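Local coordinates for toxin protein (Yersinia entomophaga, PDB 6AQK), which probably acts as an ADP-ribosyltransferase, forming the C-terminal toxin domain of the RHS2 protein, at residues L143-A148 / W163-E168; H95-N100 / G183-P188; Y114-E119 / Y220-R225. All blocks are in the same frame, centred on the assembly; numbering follows the deposited sequence. Where two conformers were deposited one is given.

Contact 1: L143-A148 / W163-E168; sequences LIMSTA and WHFDLE
The Trp163 indole takes Met145 on one face: CE stands 4.2 Å above the ring plane near its rim, closest to CZ2, while SD lies farther off, 5.2 Å from the centre of the six-membered ring and only 10° from its normal. The same sulfur meets the Phe165 ring obliquely, with SD 3.6 Å from CZ, and Thr147 CG2 also approaches that ring at a slant, 3.8 Å from CE2. Both sulfur contacts are Met-aromatic interactions. Extended through chi1 (-176°) and chi2, Met145 carries SD to Phe165; the bend at chi3 then turns CE over the indole. Thr147 gives Phe165 its methyl and keeps OG1 for the carbonyl oxygen of Val185; Trp163 NE1 is likewise satisfied, by Asp106 OD2. The four touching residues are all buried. Strand 145-148 passes strand 163-167 at 89°, with 9.0 Å between the axes, and the contact joins two sheets packed crosswise, consistent with the two crossed sheets of an ADP-ribosyltransferase core. Next to these side chains lie Arg104 and Thr102 of strand 101-106 on one flank of strand 161-167, and Ile222, Ala224 and Met226 of strand 220-226 on the other.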
ATOM      1  N   LEU A 143       5.455  -1.170  -0.427  1.00 26.91           N
ATOM      2  CA  LEU A 143       5.270   0.132   0.273  1.00 27.07           C
ATOM      3  C   LEU A 143       4.917  -0.093   1.726  1.00 27.63           C
ATOM      4  O   LEU A 143       4.518  -1.222   2.176  1.00 28.28           O
ATOM      5  CB  LEU A 143       4.176   0.983  -0.401  1.00 28.44           C
ATOM      6  CG  LEU A 143       2.749   0.419  -0.286  1.00 28.98           C
ATOM      7  CD1 LEU A 143       1.680   1.449  -0.528  1.00 35.71           C
ATOM      8  CD2 LEU A 143       2.570  -0.780  -1.245  1.00 33.96           C
ATOM      9  N   ILE A 144       4.984   1.004   2.482  1.00 27.78           N
ATOM     10  CA  ILE A 144       4.322   1.100   3.764  1.00 28.66           C
ATOM     11  C   ILE A 144       2.828   1.361   3.453  1.00 26.67           C
ATOM     12  O   ILE A 144       2.440   2.412   2.937  1.00 31.96           O
ATOM     13  CB  ILE A 144       4.920   2.278   4.626  1.00 29.70           C
ATOM     14  CG1 ILE A 144       6.369   1.934   4.983  1.00 29.88           C
ATOM     15  CG2 ILE A 144       4.023   2.604   5.839  1.00 30.34           C
ATOM     16  CD1 ILE A 144       7.198   3.060   5.603  1.00 33.06           C
ATOM     17  N   MET A 145       1.989   0.426   3.769  1.00 25.84           N
ATOM     18  CA  MET A 145       0.651   0.460   3.260  1.00 24.51           C
ATOM     19  C   MET A 145      -0.369   0.828   4.340  1.00 27.93           C
ATOM     20  O   MET A 145      -0.517   0.107   5.325  1.00 27.88           O
ATOM     21  CB  MET A 145       0.304  -0.986   2.716  1.00 25.04           C
ATOM     22  CG  MET A 145      -1.051  -1.019   2.071  1.00 27.47           C
ATOM     23  SD  MET A 145      -1.507  -2.679   1.554  1.00 33.77           S
ATOM     24  CE  MET A 145      -0.833  -2.592  -0.056  1.00 34.62           C
ATOM     25  N   SER A 146      -1.179   1.865   4.064  1.00 27.57           N
ATOM     26  CA  SER A 146      -2.269   2.266   4.918  1.00 26.63           C
ATOM     27  C   SER A 146      -3.514   1.570   4.498  1.00 28.75           C
ATOM     28  O   SER A 146      -3.675   1.248   3.324  1.00 27.62           O
ATOM     29  CB  SER A 146      -2.503   3.762   4.841  1.00 33.93           C
ATOM     30  OG  SER A 146      -2.837   4.153   3.500  1.00 35.90           O
ATOM     31  N   THR A 147      -4.353   1.291   5.474  1.00 28.08           N
ATOM     32  CA  THR A 147      -5.580   0.599   5.247  1.00 30.62           C
ATOM     33  C   THR A 147      -6.618   1.225   6.194  1.00 28.80           C
ATOM     34  O   THR A 147      -6.242   1.932   7.109  1.00 28.88           O
ATOM     35  CB  THR A 147      -5.446  -0.950   5.479  1.00 28.56           C
ATOM     36  OG1 THR A 147      -5.381  -1.272   6.885  1.00 27.69           O
ATOM     37  CG2 THR A 147      -4.213  -1.551   4.708  1.00 28.54           C
ATOM     38  N   ALA A 148      -7.898   1.001   5.929  1.00 27.18           N
ATOM     39  CA  ALA A 148      -8.971   1.567   6.729  1.00 26.54           C
ATOM     40  C   ALA A 148      -9.790   0.452   7.389  1.00 27.52           C
ATOM     41  O   ALA A 148      -9.968  -0.573   6.800  1.00 29.19           O
ATOM     42  CB  ALA A 148      -9.910   2.385   5.890  1.00 31.13           C
ATOM     43  N   TRP A 163      -8.859  -3.395  -1.923  1.00 27.03           N
ATOM     44  CA  TRP A 163      -8.386  -4.575  -1.259  1.00 28.25           C
ATOM     45  C   TRP A 163      -9.234  -4.881  -0.029  1.00 26.59           C
ATOM     46  O   TRP A 163      -9.620  -3.999   0.709  1.00 27.85           O
ATOM     47  CB  TRP A 163      -6.963  -4.365  -0.755  1.00 29.52           C
ATOM     48  CG  TRP A 163      -5.920  -3.848  -1.690  1.00 25.47           C
ATOM     49  CD1 TRP A 163      -5.814  -2.591  -2.205  1.00 27.96           C
ATOM     50  CD2 TRP A 163      -4.719  -4.570  -2.159  1.00 26.74           C
ATOM     51  NE1 TRP A 163      -4.664  -2.467  -2.959  1.00 26.47           N
ATOM     52  CE2 TRP A 163      -3.971  -3.651  -2.942  1.00 27.40           C
ATOM     53  CE3 TRP A 163      -4.232  -5.870  -2.008  1.00 25.71           C
ATOM     54  CZ2 TRP A 163      -2.756  -3.990  -3.521  1.00 28.12           C
ATOM     55  CZ3 TRP A 163      -3.015  -6.191  -2.566  1.00 26.66           C
ATOM     56  CH2 TRP A 163      -2.309  -5.260  -3.352  1.00 27.86           C
ATOM     57  N   HIS A 164      -9.475  -6.162   0.200  1.00 29.99           N
ATOM     58  CA  HIS A 164     -10.153  -6.618   1.394  1.00 29.28           C
ATOM     59  C   HIS A 164      -9.196  -7.558   2.068  1.00 30.22           C
ATOM     60  O   HIS A 164      -8.947  -8.667   1.583  1.00 28.93           O
ATOM     61  CB  HIS A 164     -11.446  -7.340   1.031  1.00 33.53           C
ATOM     62  CG  HIS A 164     -12.198  -7.829   2.216  1.00 33.42           C
ATOM     63  ND1 HIS A 164     -13.290  -8.650   2.107  1.00 35.32           N
ATOM     64  CD2 HIS A 164     -12.000  -7.626   3.541  1.00 35.48           C
ATOM     65  CE1 HIS A 164     -13.761  -8.910   3.314  1.00 39.20           C
ATOM     66  NE2 HIS A 164     -12.999  -8.293   4.202  1.00 39.10           N
ATOM     67  N   PHE A 165      -8.659  -7.076   3.182  1.00 31.53           N
ATOM     68  CA  PHE A 165      -7.645  -7.766   3.971  1.00 29.91           C
ATOM     69  C   PHE A 165      -8.259  -8.524   5.122  1.00 32.56           C
ATOM     70  O   PHE A 165      -9.027  -7.985   5.907  1.00 32.24           O
ATOM     71  CB  PHE A 165      -6.671  -6.770   4.501  1.00 28.83           C
ATOM     72  CG  PHE A 165      -5.801  -6.172   3.414  1.00 28.54           C
ATOM     73  CD1 PHE A 165      -4.967  -6.971   2.637  1.00 30.81           C
ATOM     74  CD2 PHE A 165      -5.807  -4.817   3.190  1.00 26.91           C
ATOM     75  CE1 PHE A 165      -4.211  -6.432   1.609  1.00 28.22           C
ATOM     76  CE2 PHE A 165      -5.085  -4.296   2.165  1.00 25.41           C
ATOM     77  CZ  PHE A 165      -4.269  -5.061   1.419  1.00 28.27           C
ATOM     78  N   ASP A 166      -7.932  -9.801   5.149  1.00 33.75           N
ATOM     79  CA  ASP A 166      -8.149 -10.667   6.322  1.00 32.21           C
ATOM     80  C   ASP A 166      -6.877 -10.658   7.173  1.00 32.02           C
ATOM     81  O   ASP A 166      -5.817 -11.086   6.721  1.00 35.31           O
ATOM     82  CB  ASP A 166      -8.497 -12.074   5.800  1.00 39.60           C
ATOM     83  CG  ASP A 166      -8.664 -13.097   6.893  1.00 54.50           C
ATOM     84  OD1 ASP A 166      -8.822 -12.715   8.067  1.00 62.98           O
ATOM     85  OD2 ASP A 166      -8.660 -14.310   6.557  1.00 61.46           O
ATOM     86  N   LEU A 167      -7.001 -10.174   8.400  1.00 32.13           N
ATOM     87  CA  LEU A 167      -5.822 -10.057   9.276  1.00 32.88           C
ATOM     88  C   LEU A 167      -5.621 -11.351  10.064  1.00 35.77           C
ATOM     89  O   LEU A 167      -6.407 -11.649  10.878  1.00 39.60           O
ATOM     90  CB  LEU A 167      -5.977  -8.869  10.183  1.00 31.66           C
ATOM     91  CG  LEU A 167      -5.495  -7.549   9.611  1.00 37.87           C
ATOM     92  CD1 LEU A 167      -5.848  -7.284   8.171  1.00 38.05           C
ATOM     93  CD2 LEU A 167      -5.897  -6.399  10.524  1.00 37.37           C
ATOM     94  N   GLU A 168      -4.532 -12.072   9.842  1.00 35.28           N
ATOM     95  CA  GLU A 168      -4.309 -13.351  10.594  1.00 36.61           C
ATOM     96  C   GLU A 168      -3.718 -12.949  11.959  1.00 38.75           C
ATOM     97  O   GLU A 168      -2.987 -11.958  12.038  1.00 34.12           O
ATOM     98  CB  GLU A 168      -3.318 -14.235   9.894  1.00 40.42           C
ATOM     99  CG  GLU A 168      -3.852 -14.878   8.610  1.00 46.99           C
ATOM    100  CD  GLU A 168      -2.882 -15.916   8.022  1.00 50.25           C
ATOM    101  OE1 GLU A 168      -1.701 -16.070   8.471  1.00 54.03           O
ATOM    102  OE2 GLU A 168      -3.313 -16.589   7.068  1.00 60.62           O
TER

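Contact 2: H95-N100 / G183-P188; sequences HSADVN and GEVTFP
Ala97 and Val185 bring their CA atoms to 6.5 Å where the irregular segment 95-100 passes over strand 184-187. This is a loop packing on the two-stranded sheet of the probable ADP-ribosyltransferase fold, just before the chain enters strand 101-106. Three aliphatic side chains carry it, and the contact is wholly apolar. Ala97 points its methyl at the fork of Val185, with CB 3.7 Å from CG1 and 3.8 Å from CG2, so both branches are in play. At chi1 172° Val185 holds CG1 beside its carbonyl carbon and CG2 beside its backbone N, and the alanine methyl meets both. Val99, two residues further along the loop, also turns its side chain toward the strand, but makes a looser contact. Backbone bonds fix the loop from its other neighbours: His95 pairs with Ser175, Ala97 with Gly173 and Asn100 with Leu167. Val185 is held by its backbone pairing with Thr147 on the adjacent strand. Glu184 and Thr186 alternate with Val185 and turn to the other side of the strand, where both touch Gln23 of helix 19-23. Ala97 and Val185 are buried. The outer margin is the meeting of Val99 CG2 with Val185 CG2, 4.4 Å apart.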
ATOM      1  N   HIS A  95       1.201   0.269  18.540  1.00 34.46           N
ATOM      2  CA  HIS A  95      -0.005  -0.343  19.035  0.50 35.71           C
ATOM      3  C   HIS A  95      -0.551  -1.249  17.920  1.00 37.29           C
ATOM      4  O   HIS A  95      -0.872  -0.740  16.838  1.00 35.91           O
ATOM      5  CB  HIS A  95      -1.049   0.748  19.357  0.50 35.80           C
ATOM      6  CG  HIS A  95      -0.701   1.662  20.507  0.50 38.50           C
ATOM      7  ND1 HIS A  95      -0.006   2.842  20.337  0.50 41.75           N
ATOM      8  CD2 HIS A  95      -1.053   1.626  21.821  0.50 40.01           C
ATOM      9  CE1 HIS A  95       0.086   3.474  21.495  0.50 39.86           C
ATOM     10  NE2 HIS A  95      -0.543   2.762  22.410  0.50 37.12           N
ATOM     11  N   SER A  96      -0.701  -2.540  18.173  1.00 34.17           N
ATOM     12  CA  SER A  96      -1.179  -3.446  17.126  1.00 33.78           C
ATOM     13  C   SER A  96      -2.630  -3.195  16.951  1.00 32.30           C
ATOM     14  O   SER A  96      -3.342  -2.921  17.924  1.00 38.64           O
ATOM     15  CB  SER A  96      -0.975  -4.895  17.506  1.00 38.22           C
ATOM     16  OG  SER A  96       0.398  -5.210  17.451  1.00 37.99           O
ATOM     17  N   ALA A  97      -3.104  -3.251  15.718  1.00 32.31           N
ATOM     18  CA  ALA A  97      -4.544  -3.090  15.500  1.00 34.58           C
ATOM     19  C   ALA A  97      -5.182  -4.404  15.877  1.00 36.77           C
ATOM     20  O   ALA A  97      -4.587  -5.418  15.635  1.00 34.92           O
ATOM     21  CB  ALA A  97      -4.832  -2.756  14.042  1.00 39.36           C
ATOM     22  N   ASP A  98      -6.403  -4.365  16.414  1.00 37.71           N
ATOM     23  CA  ASP A  98      -7.085  -5.598  16.855  1.00 48.19           C
ATOM     24  C   ASP A  98      -8.384  -5.875  16.072  1.00 43.13           C
ATOM     25  O   ASP A  98      -9.284  -6.524  16.575  1.00 47.14           O
ATOM     26  CB  ASP A  98      -7.408  -5.519  18.368  1.00 53.57           C
ATOM     27  CG  ASP A  98      -8.246  -4.282  18.738  1.00 64.55           C
ATOM     28  OD1 ASP A  98      -8.665  -3.500  17.841  1.00 70.42           O
ATOM     29  OD2 ASP A  98      -8.467  -4.070  19.949  1.00 72.71           O
ATOM     30  N   VAL A  99      -8.497  -5.335  14.868  1.00 39.38           N
ATOM     31  CA  VAL A  99      -9.625  -5.661  13.991  1.00 38.68           C
ATOM     32  C   VAL A  99      -9.267  -6.919  13.215  1.00 36.35           C
ATOM     33  O   VAL A  99      -8.109  -7.243  13.079  1.00 39.32           O
ATOM     34  CB  VAL A  99      -9.998  -4.452  13.072  1.00 38.09           C
ATOM     35  CG1 VAL A  99     -10.611  -3.353  13.911  1.00 41.52           C
ATOM     36  CG2 VAL A  99      -8.768  -3.936  12.310  1.00 38.44           C
ATOM     37  N   ASN A 100     -10.278  -7.601  12.698  1.00 36.74           N
ATOM     38  CA  ASN A 100     -10.166  -8.820  11.887  1.00 43.61           C
ATOM     39  C   ASN A 100      -9.894  -8.569  10.412  1.00 32.75           C
ATOM     40  O   ASN A 100      -9.461  -9.466   9.717  1.00 33.36           O
ATOM     41  CB  ASN A 100     -11.478  -9.647  11.905  1.00 46.17           C
ATOM     42  CG  ASN A 100     -11.755 -10.266  13.247  1.00 57.59           C
ATOM     43  OD1 ASN A 100     -10.814 -10.606  14.006  1.00 51.40           O
ATOM     44  ND2 ASN A 100     -13.056 -10.405  13.569  1.00 52.23           N
ATOM     45  N   GLY A 183      -9.202   5.765  12.077  1.00 34.46           N
ATOM     46  CA  GLY A 183      -9.393   4.378  11.712  1.00 34.27           C
ATOM     47  C   GLY A 183      -8.316   3.765  10.796  1.00 33.26           C
ATOM     48  O   GLY A 183      -8.497   2.687  10.268  1.00 35.89           O
ATOM     49  N   GLU A 184      -7.204   4.445  10.612  1.00 30.66           N
ATOM     50  CA  GLU A 184      -6.189   3.939   9.660  1.00 29.88           C
ATOM     51  C   GLU A 184      -5.363   2.879  10.380  1.00 32.60           C
ATOM     52  O   GLU A 184      -4.936   3.108  11.537  1.00 31.34           O
ATOM     53  CB  GLU A 184      -5.358   5.083   9.145  1.00 35.22           C
ATOM     54  CG  GLU A 184      -4.253   4.679   8.189  1.00 40.87           C
ATOM     55  CD  GLU A 184      -3.774   5.873   7.330  1.00 45.38           C
ATOM     56  OE1 GLU A 184      -2.654   6.398   7.531  1.00 43.73           O
ATOM     57  OE2 GLU A 184      -4.519   6.281   6.454  1.00 40.53           O
ATOM     58  N   VAL A 185      -5.149   1.727   9.714  1.00 29.27           N
ATOM     59  CA  VAL A 185      -4.251   0.688  10.181  1.00 29.52           C
ATOM     60  C   VAL A 185      -3.123   0.566   9.168  1.00 30.93           C
ATOM     61  O   VAL A 185      -3.384   0.334   8.010  1.00 30.08           O
ATOM     62  CB  VAL A 185      -5.010  -0.664  10.284  1.00 28.55           C
ATOM     63  CG1 VAL A 185      -4.061  -1.798  10.587  1.00 30.11           C
ATOM     64  CG2 VAL A 185      -6.170  -0.581  11.272  1.00 32.79           C
ATOM     65  N   THR A 186      -1.889   0.664   9.614  1.00 27.87           N
ATOM     66  CA  THR A 186      -0.754   0.615   8.721  1.00 26.52           C
ATOM     67  C   THR A 186       0.101  -0.628   8.798  1.00 29.15           C
ATOM     68  O   THR A 186       0.291  -1.236   9.909  1.00 31.13           O
ATOM     69  CB  THR A 186       0.121   1.854   9.062  1.00 29.31           C
ATOM     70  OG1 THR A 186      -0.736   3.001   9.173  1.00 33.31           O
ATOM     71  CG2 THR A 186       1.220   2.127   7.987  1.00 30.13           C
ATOM     72  N   PHE A 187       0.692  -0.993   7.657  1.00 28.16           N
ATOM     73  CA  PHE A 187       1.495  -2.201   7.551  1.00 28.00           C
ATOM     74  C   PHE A 187       2.852  -1.800   7.127  1.00 25.47           C
ATOM     75  O   PHE A 187       3.013  -0.776   6.468  1.00 27.61           O
ATOM     76  CB  PHE A 187       0.882  -3.197   6.605  1.00 30.11           C
ATOM     77  CG  PHE A 187      -0.391  -3.782   7.127  1.00 27.91           C
ATOM     78  CD1 PHE A 187      -1.578  -3.061   7.067  1.00 27.09           C
ATOM     79  CD2 PHE A 187      -0.368  -4.974   7.818  1.00 26.88           C
ATOM     80  CE1 PHE A 187      -2.752  -3.602   7.549  1.00 28.92           C
ATOM     81  CE2 PHE A 187      -1.540  -5.537   8.294  1.00 27.84           C
ATOM     82  CZ  PHE A 187      -2.727  -4.833   8.188  1.00 27.64           C
ATOM     83  N   PRO A 188       3.869  -2.557   7.550  1.00 28.06           N
ATOM     84  CA  PRO A 188       5.206  -2.134   7.263  1.00 28.66           C
ATOM     85  C   PRO A 188       5.728  -2.442   5.873  1.00 28.91           C
ATOM     86  O   PRO A 188       5.204  -3.298   5.150  1.00 27.82           O
ATOM     87  CB  PRO A 188       6.020  -2.883   8.352  1.00 30.91           C
ATOM     88  CG  PRO A 188       5.286  -4.164   8.435  1.00 30.75           C
ATOM     89  CD  PRO A 188       3.860  -3.762   8.375  1.00 29.63           C
TER

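Contact 3: Y114-E119 / Y220-R225; sequences YSWLAE and YIIKAR
Leu117 and Trp116 on the first turn of helix 115-124 pack against Ile222 of strand 220-226, an apolar helix-on-sheet contact on one face of the five-stranded sheet. The backbones stay well apart, with the CA atoms of Leu117 and Ile222 separated by 8.7 Å, and side-chain ends close the gap. Ile222 contributes a single atom to the closest meetings. Its CD1 faces the branched end of Leu117 and lies 4.1 Å from both CD1 and CD2 of that leucine. The two side chains cross at about a right angle, with Ile222 CD1 equally distant from the two leucine methyls. An extended chi2 (169°) carries Ile222 CD1 outward from the strand to the helix. Trp116 reaches the same methyl from a neighbouring position, with CZ3 4.3 Å from Ile222 CD1 in an oblique approach.

Strand 220-226 is the middle one of the five, between strands 161-167 and 192-200, consistent with the core sheet of an ADP-ribosyltransferase fold. Ile222 points to the helix, whereas Ile221 points away and touches Tyr207. The Trp116 side chain also touches strands 192-200 and 131-140, at Ile195, Leu198, Met135 and Leu137. Tyr114 CB stands over one face of the indole, toward its rim, 3.6 Å above the plane. Tyr114 occupies the N-cap position, and its carbonyl oxygen receives Ala118 N at 3.1 Å, with a second, weak bond from Leu117 N. From this first turn the ends of both side chains turn to Ile222, Leu117 with CG opposite its backbone N (chi1 -180°). Leu117 also touches Ile110, and a bound platinum(II) ion lies about 5 Å from the Trp116 side chain.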
ATOM      1  N   TYR A 114       1.954  -4.517 -10.106  1.00 34.67           N
ATOM      2  CA  TYR A 114       1.513  -5.887  -9.844  1.00 36.26           C
ATOM      3  C   TYR A 114       1.077  -6.491 -11.174  1.00 36.40           C
ATOM      4  O   TYR A 114      -0.000  -6.181 -11.697  1.00 36.97           O
ATOM      5  CB  TYR A 114       0.338  -5.886  -8.868  1.00 34.11           C
ATOM      6  CG  TYR A 114       0.640  -5.260  -7.508  1.00 33.90           C
ATOM      7  CD1 TYR A 114       1.582  -5.821  -6.629  1.00 34.16           C
ATOM      8  CD2 TYR A 114      -0.067  -4.159  -7.083  1.00 33.38           C
ATOM      9  CE1 TYR A 114       1.787  -5.284  -5.391  1.00 37.35           C
ATOM     10  CE2 TYR A 114       0.180  -3.595  -5.843  1.00 35.08           C
ATOM     11  CZ  TYR A 114       1.126  -4.151  -5.012  1.00 32.69           C
ATOM     12  OH  TYR A 114       1.291  -3.538  -3.771  1.00 35.67           O
ATOM     13  N   SER A 115       1.955  -7.293 -11.754  1.00 40.13           N
ATOM     14  CA  SER A 115       1.716  -7.821 -13.137  1.00 38.92           C
ATOM     15  C   SER A 115       0.495  -8.757 -13.211  1.00 33.85           C
ATOM     16  O   SER A 115      -0.211  -8.822 -14.234  1.00 32.87           O
ATOM     17  CB  SER A 115       2.987  -8.529 -13.655  1.00 41.04           C
ATOM     18  OG  SER A 115       3.324  -9.653 -12.895  1.00 37.44           O
ATOM     19  N   TRP A 116       0.259  -9.463 -12.113  1.00 33.45           N
ATOM     20  CA  TRP A 116      -0.934 -10.343 -11.952  1.00 36.94           C
ATOM     21  C   TRP A 116      -2.230  -9.552 -11.967  1.00 37.38           C
ATOM     22  O   TRP A 116      -3.232  -9.998 -12.550  1.00 34.97           O
ATOM     23  CB  TRP A 116      -0.844 -11.189 -10.700  1.00 36.13           C
ATOM     24  CG  TRP A 116      -0.337 -10.459  -9.423  1.00 37.43           C
ATOM     25  CD1 TRP A 116       0.966 -10.325  -9.024  1.00 40.05           C
ATOM     26  CD2 TRP A 116      -1.128  -9.764  -8.432  1.00 31.46           C
ATOM     27  NE1 TRP A 116       1.039  -9.594  -7.832  1.00 37.77           N
ATOM     28  CE2 TRP A 116      -0.247  -9.255  -7.463  1.00 35.87           C
ATOM     29  CE3 TRP A 116      -2.504  -9.547  -8.259  1.00 33.73           C
ATOM     30  CZ2 TRP A 116      -0.694  -8.531  -6.374  1.00 33.91           C
ATOM     31  CZ3 TRP A 116      -2.928  -8.833  -7.203  1.00 30.64           C
ATOM     32  CH2 TRP A 116      -2.046  -8.340  -6.253  1.00 33.22           C
ATOM     33  N   LEU A 117      -2.178  -8.344 -11.409  1.00 32.45           N
ATOM     34  CA  LEU A 117      -3.326  -7.481 -11.427  1.00 34.83           C
ATOM     35  C   LEU A 117      -3.568  -6.904 -12.821  1.00 33.08           C
ATOM     36  O   LEU A 117      -4.699  -6.962 -13.347  1.00 32.02           O
ATOM     37  CB  LEU A 117      -3.165  -6.381 -10.377  1.00 33.58           C
ATOM     38  CG  LEU A 117      -4.307  -5.383 -10.258  1.00 34.08           C
ATOM     39  CD1 LEU A 117      -5.582  -6.124  -9.853  1.00 31.71           C
ATOM     40  CD2 LEU A 117      -3.911  -4.257  -9.279  1.00 31.52           C
ATOM     41  N   ALA A 118      -2.498  -6.431 -13.447  1.00 32.95           N
ATOM     42  CA  ALA A 118      -2.566  -5.887 -14.823  1.00 39.16           C
ATOM     43  C   ALA A 118      -3.218  -6.920 -15.787  1.00 38.56           C
ATOM     44  O   ALA A 118      -4.127  -6.616 -16.556  1.00 36.49           O
ATOM     45  CB  ALA A 118      -1.161  -5.497 -15.315  1.00 40.26           C
ATOM     46  N   GLU A 119      -2.755  -8.141 -15.675  1.00 38.31           N
ATOM     47  CA  GLU A 119      -3.271  -9.268 -16.478  1.00 42.54           C
ATOM     48  C   GLU A 119      -4.742  -9.484 -16.283  1.00 41.63           C
ATOM     49  O   GLU A 119      -5.522  -9.585 -17.274  1.00 37.51           O
ATOM     50  CB  GLU A 119      -2.501 -10.538 -16.115  1.00 43.19           C
ATOM     51  CG  GLU A 119      -2.966 -11.841 -16.782  1.00 57.98           C
ATOM     52  CD  GLU A 119      -2.422 -12.013 -18.183  1.00 70.81           C
ATOM     53  OE1 GLU A 119      -1.623 -12.955 -18.410  1.00 87.33           O
ATOM     54  OE2 GLU A 119      -2.761 -11.187 -19.055  1.00 79.51           O
ATOM     55  N   TYR A 220     -12.550  -3.667  -9.322  1.00 29.46           N
ATOM     56  CA  TYR A 220     -11.693  -4.794  -8.969  1.00 32.62           C
ATOM     57  C   TYR A 220     -11.538  -4.894  -7.439  1.00 32.81           C
ATOM     58  O   TYR A 220     -11.352  -3.884  -6.758  1.00 29.92           O
ATOM     59  CB  TYR A 220     -10.277  -4.666  -9.567  1.00 33.33           C
ATOM     60  CG  TYR A 220     -10.382  -4.661 -11.039  1.00 34.73           C
ATOM     61  CD1 TYR A 220     -10.549  -5.852 -11.713  1.00 40.20           C
ATOM     62  CD2 TYR A 220     -10.470  -3.471 -11.745  1.00 38.92           C
ATOM     63  CE1 TYR A 220     -10.740  -5.876 -13.079  1.00 41.39           C
ATOM     64  CE2 TYR A 220     -10.686  -3.457 -13.136  1.00 37.42           C
ATOM     65  CZ  TYR A 220     -10.827  -4.690 -13.783  1.00 45.07           C
ATOM     66  OH  TYR A 220     -11.048  -4.802 -15.151  1.00 44.98           O
ATOM     67  N   ILE A 221     -11.673  -6.118  -6.946  1.00 27.90           N
ATOM     68  CA  ILE A 221     -11.436  -6.470  -5.562  1.00 31.28           C
ATOM     69  C   ILE A 221     -10.277  -7.435  -5.446  1.00 32.50           C
ATOM     70  O   ILE A 221     -10.233  -8.494  -6.106  1.00 33.12           O
ATOM     71  CB  ILE A 221     -12.669  -7.102  -4.885  1.00 32.76           C
ATOM     72  CG1 ILE A 221     -13.951  -6.254  -5.160  1.00 29.20           C
ATOM     73  CG2 ILE A 221     -12.391  -7.288  -3.378  1.00 32.33           C
ATOM     74  CD1 ILE A 221     -13.993  -4.827  -4.575  1.00 30.11           C
ATOM     75  N   ILE A 222      -9.320  -7.053  -4.630  1.00 27.46           N
ATOM     76  CA  ILE A 222      -8.223  -7.954  -4.280  1.00 29.44           C
ATOM     77  C   ILE A 222      -8.477  -8.448  -2.865  1.00 26.47           C
ATOM     78  O   ILE A 222      -8.448  -7.698  -1.951  1.00 26.39           O
ATOM     79  CB  ILE A 222      -6.859  -7.281  -4.374  1.00 27.65           C
ATOM     80  CG1 ILE A 222      -6.674  -6.599  -5.742  1.00 29.15           C
ATOM     81  CG2 ILE A 222      -5.800  -8.304  -4.071  1.00 28.15           C
ATOM     82  CD1 ILE A 222      -5.438  -5.709  -5.762  1.00 29.67           C
ATOM     83  N   LYS A 223      -8.689  -9.753  -2.690  1.00 24.79           N
ATOM     84  CA  LYS A 223      -8.738 -10.378  -1.384  1.00 26.65           C
ATOM     85  C   LYS A 223      -7.357 -10.948  -1.050  1.00 29.44           C
ATOM     86  O   LYS A 223      -6.773 -11.681  -1.833  1.00 31.23           O
ATOM     87  CB  LYS A 223      -9.740 -11.538  -1.382  1.00 29.48           C
ATOM     88  CG  LYS A 223     -11.143 -11.032  -1.693  1.00 30.75           C
ATOM     89  CD  LYS A 223     -12.254 -12.036  -1.410  1.00 38.53           C
ATOM     90  CE  LYS A 223     -12.483 -12.281   0.074  1.00 44.90           C
ATOM     91  NZ  LYS A 223     -13.405 -13.468   0.183  1.00 51.62           N
ATOM     92  N   ALA A 224      -6.894 -10.633   0.149  1.00 28.88           N
ATOM     93  CA  ALA A 224      -5.601 -11.039   0.631  1.00 30.98           C
ATOM     94  C   ALA A 224      -5.588 -11.214   2.129  1.00 29.36           C
ATOM     95  O   ALA A 224      -6.396 -10.622   2.850  1.00 32.34           O
ATOM     96  CB  ALA A 224      -4.568 -10.006   0.235  1.00 32.90           C
ATOM     97  N   ARG A 225      -4.636 -12.019   2.613  1.00 29.55           N
ATOM     98  CA  ARG A 225      -4.437 -12.264   4.010  1.00 33.74           C
ATOM     99  C   ARG A 225      -3.200 -11.616   4.437  1.00 30.63           C
ATOM    100  O   ARG A 225      -2.196 -11.721   3.736  1.00 30.14           O
ATOM    101  CB  ARG A 225      -4.299 -13.759   4.273  1.00 36.41           C
ATOM    102  CG  ARG A 225      -5.384 -14.592   3.614  1.00 44.95           C
ATOM    103  CD  ARG A 225      -5.209 -16.118   3.826  1.00 55.80           C
ATOM    104  NE  ARG A 225      -5.185 -16.530   5.229  1.00 65.78           N
ATOM    105  CZ  ARG A 225      -6.236 -16.551   6.059  1.00 72.70           C
ATOM    106  NH1 ARG A 225      -7.438 -16.156   5.660  1.00 78.94           N
ATOM    107  NH2 ARG A 225      -6.080 -16.961   7.319  1.00 77.28           N
TER

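How the contacts relate
Contacts 1 and 2 have centres 8 Å apart and share the small sheet of strands 145-148 and 184-187, where Met145 O meets Phe187 N at 2.8 Å. Ser146 CB and Glu184 CD lie 3.5 Å apart there; with Arg104, which bonds to Ser146 O, they are consistent with the Arg-Ser-Glu active-site pattern of ADP-ribosyltransferases. Contact 3, centred 13 Å from contact 1, joins it through Trp163, whose CE3 is 3.6 Å from Ile222 CG2, and through salt bridges from Arg225 to Asp166 and Glu168. Contacts 2 and 3 do not touch: their centres are 21 Å apart. Contact 1 is nested, along the chain, within the loops closed by both others.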